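Local coordinates for protein heat shock protease HtrA (Thermotoga maritima, PDB 1L1J) that probably acts as a serine endopeptidase of the heat-shock response, the piece modelled here being its trypsin-like protease domain, at residues D126-G138 against H145-R157. Numbering follows the deposited sequence.
Sequences DKVKIGEWAIAIG and HTVTVGVVSATNR
I135 and V147 meet on the face of the sheet that helix 5-13 covers, where I135 CG2 reaches V147 CG1 at 3.8 Å across the strands. Both branches are anti to their own backbone N (V147 chi1 165°), which lays them over the gap between the two strands. The W133 side chain heads away from the partner strand overall, yet its indole crosses V149 at a slant, CE3 3.9 Å from V149 CG1. On the other face A136 CB packs against T148 OG1, a hydroxyl held by the carbonyl of A177. Together strands 133-138 and 146-154 form an antiparallel beta hairpin in the C-terminal barrel of the chymotrypsin-like fold, its G138 end close to N182 and the predicted catalytic S183. Its backbone bonds run alternately in both directions, A136 N to T148 O being 3.0 Å. At the far end a type II turn, K129 to E132, brings G131 N to V152 O (2.9 Å) while V152 N returns to E132 O. V152 CG1 and CG2 both face V128 CG1, and the aliphatic part of E132 lies alongside CG2. Cut back to an alanine, E132 would lose CG and the carboxylate, which is likely to uncover the CG2 flank of V152, whose other neighbours include I172.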
ATOM      1  N   ASP A 126       2.255   6.045 -17.675  1.00 53.26           N
ATOM      2  CA  ASP A 126       2.210   6.944 -18.825  1.00 54.58           C
ATOM      3  C   ASP A 126       0.988   6.728 -19.718  1.00 53.60           C
ATOM      4  O   ASP A 126       0.636   7.601 -20.516  1.00 53.92           O
ATOM      5  CB  ASP A 126       3.472   6.803 -19.682  1.00 57.24           C
ATOM      6  CG  ASP A 126       4.744   7.139 -18.922  1.00 61.67           C
ATOM      7  OD1 ASP A 126       4.718   8.084 -18.096  1.00 62.38           O
ATOM      8  OD2 ASP A 126       5.777   6.464 -19.170  1.00 62.07           O
ATOM      9  N   LYS A 127       0.340   5.575 -19.588  1.00 50.90           N
ATOM     10  CA  LYS A 127      -0.820   5.281 -20.422  1.00 48.91           C
ATOM     11  C   LYS A 127      -2.149   5.305 -19.653  1.00 46.78           C
ATOM     12  O   LYS A 127      -3.145   4.779 -20.125  1.00 47.12           O
ATOM     13  CB  LYS A 127      -0.634   3.915 -21.108  1.00 49.85           C
ATOM     14  CG  LYS A 127       0.604   3.791 -22.006  1.00 51.92           C
ATOM     15  CD  LYS A 127       0.343   4.180 -23.470  1.00 56.03           C
ATOM     16  CE  LYS A 127      -0.577   3.168 -24.180  1.00 59.86           C
ATOM     17  NZ  LYS A 127      -0.731   3.388 -25.667  1.00 60.60           N
ATOM     18  N   VAL A 128      -2.169   5.917 -18.477  1.00 44.81           N
ATOM     19  CA  VAL A 128      -3.391   5.977 -17.693  1.00 42.98           C
ATOM     20  C   VAL A 128      -4.273   7.108 -18.206  1.00 44.80           C
ATOM     21  O   VAL A 128      -3.786   8.206 -18.470  1.00 45.94           O
ATOM     22  CB  VAL A 128      -3.076   6.204 -16.192  1.00 42.90           C
ATOM     23  CG1 VAL A 128      -4.343   6.565 -15.434  1.00 42.60           C
ATOM     24  CG2 VAL A 128      -2.453   4.940 -15.587  1.00 39.91           C
ATOM     25  N   LYS A 129      -5.570   6.834 -18.361  1.00 45.33           N
ATOM     26  CA  LYS A 129      -6.528   7.843 -18.833  1.00 45.29           C
ATOM     27  C   LYS A 129      -7.354   8.356 -17.647  1.00 44.41           C
ATOM     28  O   LYS A 129      -7.788   7.575 -16.798  1.00 44.46           O
ATOM     29  CB  LYS A 129      -7.487   7.244 -19.875  1.00 47.22           C
ATOM     30  CG  LYS A 129      -6.861   6.770 -21.189  1.00 49.44           C
ATOM     31  CD  LYS A 129      -6.444   7.922 -22.095  1.00 50.34           C
ATOM     32  CE  LYS A 129      -5.994   7.415 -23.458  1.00 50.62           C
ATOM     33  NZ  LYS A 129      -7.104   6.690 -24.155  1.00 52.38           N
ATOM     34  N   ILE A 130      -7.579   9.662 -17.585  1.00 43.26           N
ATOM     35  CA  ILE A 130      -8.356  10.220 -16.490  1.00 42.52           C
ATOM     36  C   ILE A 130      -9.803   9.828 -16.706  1.00 42.84           C
ATOM     37  O   ILE A 130     -10.345  10.078 -17.774  1.00 44.11           O
ATOM     38  CB  ILE A 130      -8.248  11.752 -16.448  1.00 41.80           C
ATOM     39  CG1 ILE A 130      -6.785  12.161 -16.307  1.00 41.34           C
ATOM     40  CG2 ILE A 130      -9.043  12.305 -15.276  1.00 40.56           C
ATOM     41  CD1 ILE A 130      -6.588  13.643 -16.364  1.00 43.12           C
ATOM     42  N   GLY A 131     -10.413   9.206 -15.698  1.00 42.63           N
ATOM     43  CA  GLY A 131     -11.792   8.778 -15.805  1.00 39.88           C
ATOM     44  C   GLY A 131     -11.866   7.270 -15.793  1.00 41.82           C
ATOM     45  O   GLY A 131     -12.953   6.687 -15.799  1.00 43.40           O
ATOM     46  N   GLU A 132     -10.709   6.617 -15.781  1.00 42.02           N
ATOM     47  CA  GLU A 132     -10.701   5.164 -15.769  1.00 42.41           C
ATOM     48  C   GLU A 132     -10.847   4.689 -14.341  1.00 41.94           C
ATOM     49  O   GLU A 132     -10.336   5.318 -13.423  1.00 40.72           O
ATOM     50  CB  GLU A 132      -9.410   4.612 -16.368  1.00 44.02           C
ATOM     51  CG  GLU A 132      -8.155   4.999 -15.625  1.00 47.06           C
ATOM     52  CD  GLU A 132      -7.017   4.026 -15.872  1.00 48.70           C
ATOM     53  OE1 GLU A 132      -6.786   3.656 -17.035  1.00 48.60           O
ATOM     54  OE2 GLU A 132      -6.344   3.632 -14.898  1.00 52.94           O
ATOM     55  N   TRP A 133     -11.547   3.579 -14.154  1.00 42.60           N
ATOM     56  CA  TRP A 133     -11.760   3.052 -12.813  1.00 42.35           C
ATOM     57  C   TRP A 133     -10.469   2.610 -12.149  1.00 41.24           C
ATOM     58  O   TRP A 133      -9.624   1.978 -12.780  1.00 42.18           O
ATOM     59  CB  TRP A 133     -12.725   1.861 -12.836  1.00 41.84           C
ATOM     60  CG  TRP A 133     -14.071   2.183 -13.387  1.00 43.87           C
ATOM     61  CD1 TRP A 133     -14.509   1.960 -14.656  1.00 44.40           C
ATOM     62  CD2 TRP A 133     -15.162   2.801 -12.688  1.00 44.85           C
ATOM     63  NE1 TRP A 133     -15.804   2.404 -14.795  1.00 46.20           N
ATOM     64  CE2 TRP A 133     -16.225   2.933 -13.603  1.00 44.44           C
ATOM     65  CE3 TRP A 133     -15.336   3.272 -11.377  1.00 43.43           C
ATOM     66  CZ2 TRP A 133     -17.451   3.494 -13.253  1.00 45.00           C
ATOM     67  CZ3 TRP A 133     -16.554   3.834 -11.025  1.00 41.71           C
ATOM     68  CH2 TRP A 133     -17.593   3.946 -11.960  1.00 44.97           C
ATOM     69  N   ALA A 134     -10.326   2.957 -10.873  1.00 39.84           N
ATOM     70  CA  ALA A 134      -9.163   2.559 -10.083  1.00 38.49           C
ATOM     71  C   ALA A 134      -9.680   1.791  -8.857  1.00 38.34           C
ATOM     72  O   ALA A 134     -10.625   2.217  -8.193  1.00 36.68           O
ATOM     73  CB  ALA A 134      -8.382   3.768  -9.647  1.00 37.82           C
ATOM     74  N   ILE A 135      -9.066   0.658  -8.556  1.00 36.68           N
ATOM     75  CA  ILE A 135      -9.531  -0.119  -7.431  1.00 36.20           C
ATOM     76  C   ILE A 135      -8.432  -0.150  -6.387  1.00 36.47           C
ATOM     77  O   ILE A 135      -7.359  -0.673  -6.646  1.00 38.57           O
ATOM     78  CB  ILE A 135      -9.890  -1.560  -7.888  1.00 35.69           C
ATOM     79  CG1 ILE A 135     -10.642  -1.511  -9.225  1.00 34.41           C
ATOM     80  CG2 ILE A 135     -10.780  -2.235  -6.857  1.00 35.06           C
ATOM     81  CD1 ILE A 135     -10.948  -2.872  -9.818  1.00 30.66           C
ATOM     82  N   ALA A 136      -8.685   0.432  -5.221  1.00 35.32           N
ATOM     83  CA  ALA A 136      -7.697   0.443  -4.151  1.00 35.54           C
ATOM     84  C   ALA A 136      -7.898  -0.799  -3.298  1.00 37.92           C
ATOM     85  O   ALA A 136      -9.029  -1.101  -2.902  1.00 41.14           O
ATOM     86  CB  ALA A 136      -7.875   1.667  -3.311  1.00 32.08           C
ATOM     87  N   ILE A 137      -6.828  -1.544  -3.027  1.00 38.17           N
ATOM     88  CA  ILE A 137      -6.969  -2.741  -2.199  1.00 38.19           C
ATOM     89  C   ILE A 137      -6.082  -2.661  -0.976  1.00 40.71           C
ATOM     90  O   ILE A 137      -4.920  -2.243  -1.062  1.00 42.88           O
ATOM     91  CB  ILE A 137      -6.623  -4.038  -2.950  1.00 36.21           C
ATOM     92  CG1 ILE A 137      -7.429  -4.139  -4.247  1.00 35.24           C
ATOM     93  CG2 ILE A 137      -6.968  -5.231  -2.074  1.00 37.57           C
ATOM     94  CD1 ILE A 137      -7.613  -5.539  -4.763  1.00 27.99           C
ATOM     95  N   GLY A 138      -6.632  -3.053   0.169  1.00 41.77           N
ATOM     96  CA  GLY A 138      -5.871  -3.006   1.404  1.00 44.66           C
ATOM     97  C   GLY A 138      -6.012  -4.290   2.191  1.00 46.92           C
ATOM     98  O   GLY A 138      -6.832  -5.152   1.839  1.00 48.35           O
ATOM     99  N   HIS A 145      -9.448  -8.487   2.868  1.00 45.84           N
ATOM    100  CA  HIS A 145      -9.077  -7.325   2.079  1.00 44.51           C
ATOM    101  C   HIS A 145     -10.204  -6.270   2.020  1.00 44.00           C
ATOM    102  O   HIS A 145     -11.368  -6.604   1.763  1.00 43.33           O
ATOM    103  CB  HIS A 145      -8.762  -7.796   0.676  1.00 43.66           C
ATOM    104  CG  HIS A 145      -9.822  -8.678   0.107  1.00 43.30           C
ATOM    105  ND1 HIS A 145     -10.196  -9.860   0.706  1.00 45.41           N
ATOM    106  CD2 HIS A 145     -10.601  -8.553  -0.993  1.00 45.69           C
ATOM    107  CE1 HIS A 145     -11.157 -10.427  -0.003  1.00 46.76           C
ATOM    108  NE2 HIS A 145     -11.422  -9.654  -1.041  1.00 45.99           N
ATOM    109  N   THR A 146      -9.854  -5.009   2.269  1.00 41.32           N
ATOM    110  CA  THR A 146     -10.817  -3.919   2.195  1.00 39.16           C
ATOM    111  C   THR A 146     -10.696  -3.346   0.781  1.00 38.50           C
ATOM    112  O   THR A 146      -9.617  -3.370   0.200  1.00 39.87           O
ATOM    113  CB  THR A 146     -10.504  -2.808   3.222  1.00 39.19           C
ATOM    114  OG1 THR A 146      -9.096  -2.564   3.254  1.00 41.65           O
ATOM    115  CG2 THR A 146     -10.956  -3.218   4.604  1.00 38.51           C
ATOM    116  N   VAL A 147     -11.788  -2.830   0.222  1.00 37.07           N
ATOM    117  CA  VAL A 147     -11.746  -2.282  -1.132  1.00 36.24           C
ATOM    118  C   VAL A 147     -12.549  -0.995  -1.312  1.00 34.54           C
ATOM    119  O   VAL A 147     -13.624  -0.855  -0.753  1.00 35.66           O
ATOM    120  CB  VAL A 147     -12.258  -3.337  -2.151  1.00 37.75           C
ATOM    121  CG1 VAL A 147     -12.570  -2.686  -3.486  1.00 37.87           C
ATOM    122  CG2 VAL A 147     -11.209  -4.427  -2.337  1.00 36.73           C
ATOM    123  N   THR A 148     -12.010  -0.048  -2.075  1.00 33.04           N
ATOM    124  CA  THR A 148     -12.701   1.210  -2.360  1.00 31.86           C
ATOM    125  C   THR A 148     -12.518   1.477  -3.838  1.00 30.06           C
ATOM    126  O   THR A 148     -11.475   1.197  -4.407  1.00 29.59           O
ATOM    127  CB  THR A 148     -12.168   2.424  -1.545  1.00 32.24           C
ATOM    128  OG1 THR A 148     -10.792   2.658  -1.844  1.00 33.10           O
ATOM    129  CG2 THR A 148     -12.320   2.170  -0.059  1.00 34.02           C
ATOM    130  N   VAL A 149     -13.556   2.002  -4.463  1.00 29.20           N
ATOM    131  CA  VAL A 149     -13.524   2.248  -5.882  1.00 29.28           C
ATOM    132  C   VAL A 149     -13.789   3.693  -6.238  1.00 29.50           C
ATOM    133  O   VAL A 149     -14.537   4.398  -5.565  1.00 30.94           O
ATOM    134  CB  VAL A 149     -14.555   1.360  -6.583  1.00 27.99           C
ATOM    135  CG1 VAL A 149     -14.408   1.455  -8.078  1.00 27.18           C
ATOM    136  CG2 VAL A 149     -14.374  -0.049  -6.126  1.00 29.12           C
ATOM    137  N   GLY A 150     -13.162   4.114  -7.319  1.00 28.43           N
ATOM    138  CA  GLY A 150     -13.310   5.464  -7.792  1.00 30.48           C
ATOM    139  C   GLY A 150     -12.808   5.535  -9.219  1.00 32.30           C
ATOM    140  O   GLY A 150     -12.944   4.585 -10.008  1.00 34.12           O
ATOM    141  N   VAL A 151     -12.184   6.647  -9.559  1.00 31.83           N
ATOM    142  CA  VAL A 151     -11.707   6.800 -10.916  1.00 33.08           C
ATOM    143  C   VAL A 151     -10.425   7.608 -10.898  1.00 31.71           C
ATOM    144  O   VAL A 151     -10.090   8.200  -9.869  1.00 34.38           O
ATOM    145  CB  VAL A 151     -12.812   7.487 -11.751  1.00 33.51           C
ATOM    146  CG1 VAL A 151     -12.560   8.988 -11.875  1.00 32.41           C
ATOM    147  CG2 VAL A 151     -12.934   6.802 -13.064  1.00 34.59           C
ATOM    148  N   VAL A 152      -9.677   7.627 -11.990  1.00 30.81           N
ATOM    149  CA  VAL A 152      -8.468   8.436 -11.947  1.00 31.89           C
ATOM    150  C   VAL A 152      -8.926   9.875 -12.131  1.00 33.32           C
ATOM    151  O   VAL A 152      -9.679  10.177 -13.066  1.00 33.69           O
ATOM    152  CB  VAL A 152      -7.465   8.070 -13.022  1.00 32.01           C
ATOM    153  CG1 VAL A 152      -6.229   8.910 -12.834  1.00 33.31           C
ATOM    154  CG2 VAL A 152      -7.088   6.592 -12.914  1.00 31.79           C
ATOM    155  N   SER A 153      -8.497  10.740 -11.211  1.00 31.73           N
ATOM    156  CA  SER A 153      -8.880  12.148 -11.206  1.00 32.78           C
ATOM    157  C   SER A 153      -7.867  13.069 -11.863  1.00 32.93           C
ATOM    158  O   SER A 153      -8.220  14.024 -12.554  1.00 31.60           O
ATOM    159  CB  SER A 153      -9.088  12.629  -9.770  1.00 33.52           C
ATOM    160  OG  SER A 153     -10.194  12.002  -9.161  1.00 35.43           O
ATOM    161  N   ALA A 154      -6.602  12.777 -11.624  1.00 33.14           N
ATOM    162  CA  ALA A 154      -5.534  13.587 -12.156  1.00 34.09           C
ATOM    163  C   ALA A 154      -4.207  12.868 -11.914  1.00 37.34           C
ATOM    164  O   ALA A 154      -4.095  11.995 -11.044  1.00 36.85           O
ATOM    165  CB  ALA A 154      -5.544  14.936 -11.462  1.00 29.92           C
ATOM    166  N   THR A 155      -3.200  13.233 -12.699  1.00 40.46           N
ATOM    167  CA  THR A 155      -1.882  12.635 -12.574  1.00 42.33           C
ATOM    168  C   THR A 155      -0.919  13.719 -12.170  1.00 44.57           C
ATOM    169  O   THR A 155      -1.312  14.869 -11.971  1.00 45.07           O
ATOM    170  CB  THR A 155      -1.415  12.061 -13.897  1.00 41.04           C
ATOM    171  OG1 THR A 155      -1.636  13.032 -14.929  1.00 41.77           O
ATOM    172  CG2 THR A 155      -2.186  10.799 -14.224  1.00 39.66           C
ATOM    173  N   ASN A 156       0.344  13.339 -12.047  1.00 46.92           N
ATOM    174  CA  ASN A 156       1.401  14.257 -11.679  1.00 48.30           C
ATOM    175  C   ASN A 156       0.992  15.359 -10.714  1.00 48.02           C
ATOM    176  O   ASN A 156       1.156  16.535 -11.023  1.00 49.59           O
ATOM    177  CB  ASN A 156       1.970  14.895 -12.934  1.00 51.41           C
ATOM    178  CG  ASN A 156       3.479  14.956 -12.902  1.00 56.10           C
ATOM    179  OD1 ASN A 156       4.153  13.917 -12.929  1.00 58.57           O
ATOM    180  ND2 ASN A 156       4.025  16.168 -12.821  1.00 55.98           N
ATOM    181  N   ARG A 157       0.465  15.001  -9.551  1.00 46.96           N
ATOM    182  CA  ARG A 157       0.056  16.032  -8.607  1.00 46.07           C
ATOM    183  C   ARG A 157       1.164  16.386  -7.631  1.00 46.82           C
ATOM    184  O   ARG A 157       2.042  15.569  -7.357  1.00 48.59           O
ATOM    185  CB  ARG A 157      -1.184  15.599  -7.820  1.00 44.70           C
ATOM    186  CG  ARG A 157      -2.450  15.503  -8.631  1.00 43.12           C
ATOM    187  CD  ARG A 157      -2.791  16.813  -9.285  1.00 41.56           C
ATOM    188  NE  ARG A 157      -2.678  17.957  -8.381  1.00 42.97           N
ATOM    189  CZ  ARG A 157      -3.340  18.116  -7.236  1.00 44.51           C
ATOM    190  NH1 ARG A 157      -4.187  17.192  -6.811  1.00 44.77           N
ATOM    191  NH2 ARG A 157      -3.160  19.223  -6.523  1.00 45.24           N
TER